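Local coordinates for oxysterol-binding protein homolog 3 (Saccharomyces cerevisiae, PDB 4IC4) that carries lipids such as sterols in a hydrophobic pocket and transfers them between membranes in phosphoinositide-coupled, non-vesicular transport, at residues Leu74-Phe79 with Glu126-Ile131. Residues are numbered along the deposited sequence; the frame is centred on the assembly and turned at random.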
loop_
_atom_site.group_PDB
_atom_site.type_symbol
_atom_site.label_atom_id
_atom_site.label_comp_id
_atom_site.label_asym_id
_atom_site.label_seq_id
_atom_site.Cartn_x
_atom_site.Cartn_y
_atom_site.Cartn_z
ATOM N N LEU A 74 -0.210 0.966 4.621
ATOM C CA LEU A 74 -1.169 0.414 3.666
ATOM C C LEU A 74 -0.507 0.139 2.318
ATOM O O LEU A 74 -0.638 -0.950 1.760
ATOM C CB LEU A 74 -2.333 1.383 3.441
ATOM C CG LEU A 74 -3.220 1.003 2.247
ATOM C CD1 LEU A 74 -3.971 -0.277 2.562
ATOM C CD2 LEU A 74 -4.197 2.127 1.933
ATOM N N ILE A 75 0.204 1.127 1.789
ATOM C CA ILE A 75 0.846 0.940 0.497
ATOM C C ILE A 75 1.938 -0.134 0.553
ATOM O O ILE A 75 2.226 -0.788 -0.453
ATOM C CB ILE A 75 1.387 2.277 -0.031
ATOM C CG1 ILE A 75 0.206 3.233 -0.244
ATOM C CG2 ILE A 75 2.142 2.062 -1.341
ATOM C CD1 ILE A 75 0.603 4.623 -0.698
ATOM N N SER A 76 2.527 -0.340 1.728
ATOM C CA SER A 76 3.547 -1.376 1.881
ATOM C C SER A 76 2.952 -2.764 1.670
ATOM O O SER A 76 3.682 -3.724 1.425
ATOM C CB SER A 76 4.187 -1.313 3.270
ATOM O OG SER A 76 4.949 -0.130 3.414
ATOM N N GLU A 77 1.628 -2.875 1.776
ATOM C CA GLU A 77 0.969 -4.161 1.568
ATOM C C GLU A 77 1.070 -4.563 0.103
ATOM O O GLU A 77 0.772 -5.704 -0.265
ATOM C CB GLU A 77 -0.493 -4.096 2.022
ATOM C CG GLU A 77 -0.623 -3.908 3.529
ATOM C CD GLU A 77 -2.058 -3.874 4.013
ATOM O OE1 GLU A 77 -2.735 -4.926 3.989
ATOM O OE2 GLU A 77 -2.507 -2.783 4.417
ATOM N N THR A 78 1.496 -3.619 -0.731
ATOM C CA THR A 78 1.704 -3.890 -2.147
ATOM C C THR A 78 2.741 -5.013 -2.249
ATOM O O THR A 78 2.788 -5.742 -3.241
ATOM C CB THR A 78 2.252 -2.634 -2.874
ATOM O OG1 THR A 78 1.218 -1.646 -2.963
ATOM C CG2 THR A 78 2.741 -2.979 -4.279
ATOM N N PHE A 79 3.553 -5.160 -1.205
ATOM C CA PHE A 79 4.613 -6.166 -1.179
ATOM C C PHE A 79 4.331 -7.439 -0.378
ATOM O O PHE A 79 5.236 -8.232 -0.125
ATOM C CB PHE A 79 5.909 -5.505 -0.697
ATOM C CG PHE A 79 6.437 -4.475 -1.650
ATOM C CD1 PHE A 79 7.193 -4.858 -2.756
ATOM C CD2 PHE A 79 6.122 -3.131 -1.486
ATOM C CE1 PHE A 79 7.624 -3.917 -3.685
ATOM C CE2 PHE A 79 6.548 -2.179 -2.412
ATOM C CZ PHE A 79 7.301 -2.576 -3.515
ATOM N N GLU A 126 6.986 11.677 7.981
ATOM C CA GLU A 126 6.777 10.430 8.703
ATOM C C GLU A 126 7.391 9.356 7.795
ATOM O O GLU A 126 7.389 9.487 6.567
ATOM C CB GLU A 126 5.278 10.165 8.898
ATOM C CG GLU A 126 4.949 8.831 9.567
ATOM C CD GLU A 126 3.475 8.704 9.924
ATOM O OE1 GLU A 126 2.967 7.564 9.990
ATOM O OE2 GLU A 126 2.823 9.746 10.147
ATOM N N THR A 127 7.908 8.296 8.398
ATOM C CA THR A 127 8.524 7.223 7.635
ATOM C C THR A 127 7.981 5.873 8.067
ATOM O O THR A 127 7.294 5.757 9.082
ATOM C CB THR A 127 10.054 7.199 7.852
ATOM O OG1 THR A 127 10.335 7.099 9.255
ATOM C CG2 THR A 127 10.698 8.454 7.291
ATOM N N PHE A 128 8.259 4.857 7.269
ATOM C CA PHE A 128 7.876 3.509 7.633
ATOM C C PHE A 128 8.842 2.553 6.976
ATOM O O PHE A 128 8.956 2.508 5.754
ATOM C CB PHE A 128 6.452 3.152 7.208
ATOM C CG PHE A 128 6.083 1.727 7.514
ATOM C CD1 PHE A 128 6.036 1.275 8.832
ATOM C CD2 PHE A 128 5.825 0.824 6.486
ATOM C CE1 PHE A 128 5.740 -0.059 9.122
ATOM C CE2 PHE A 128 5.529 -0.512 6.764
ATOM C CZ PHE A 128 5.486 -0.958 8.088
ATOM N N GLU A 129 9.569 1.811 7.798
ATOM C CA GLU A 129 10.500 0.829 7.279
ATOM C C GLU A 129 9.862 -0.539 7.463
ATOM O O GLU A 129 9.027 -0.735 8.350
ATOM C CB GLU A 129 11.825 0.855 8.046
ATOM C CG GLU A 129 11.710 0.388 9.500
ATOM C CD GLU A 129 13.047 -0.032 10.095
ATOM O OE1 GLU A 129 13.143 -1.180 10.569
ATOM O OE2 GLU A 129 13.995 0.778 10.098
ATOM N N LEU A 130 10.254 -1.480 6.617
ATOM C CA LEU A 130 9.748 -2.838 6.715
ATOM C C LEU A 130 10.808 -3.803 6.222
ATOM O O LEU A 130 11.090 -3.887 5.025
ATOM C CB LEU A 130 8.461 -3.014 5.901
ATOM C CG LEU A 130 7.871 -4.429 5.961
ATOM C CD1 LEU A 130 7.483 -4.784 7.396
ATOM C CD2 LEU A 130 6.665 -4.515 5.046
ATOM N N ILE A 131 11.410 -4.516 7.167
ATOM C CA ILE A 131 12.430 -5.500 6.855
ATOM C C ILE A 131 11.800 -6.879 6.999
ATOM O O ILE A 131 11.335 -7.246 8.082
ATOM C CB ILE A 131 13.617 -5.405 7.832
ATOM C CG1 ILE A 131 14.310 -4.047 7.682
ATOM C CG2 ILE A 131 14.598 -6.540 7.564
ATOM C CD1 ILE A 131 15.386 -3.790 8.721
#
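Helix 71-76 packs against strand 127-132 of the antiparallel barrel in the OSBP-related domain, and S76, F128 and L130 make the join. Alternation along the strand turns F128 and L130 toward the helix, while E129 between them turns away from it, and its carboxylate forms a salt bridge with R385. The two backbones stay well apart, with the CA atoms of S76 and L130 8.0 Å from each other, so the meeting is left to side chains. S76 OG lies nearly in the plane of the F128 ring at its edge, 3.3 Å from F128 CD2 and 3.4 Å from F128 CE2. With CG anti to the backbone N (chi1 177°), F128 has the reach to bring its ring from strand to helix, where it also touches L72 and Q73. L130, an aliphatic side chain without polar needs in a buried place, adds a looser contact, its CD2 4.4 Å from S76 CB. Serine suits this site because it is small enough for the ring to approach and its hydroxyl is hydrogen-bonded to the carbonyl of L72, one turn back. Were F128 an alanine, a gap would probably open beside S76 and L72, and S76 OG would lose the aromatic edge it rests against. Beyond S76, T78 OG1 bonds to the carbonyl oxygen of I75 (2.8 Å), which also accepts from T78 N, so one residue supplies both donors. No hydrogen bond joins residues 74-79 to 126-131; the weakly positive ring edge facing an oxygen is consistent with a modest electrostatic attraction added to van der Waals contact.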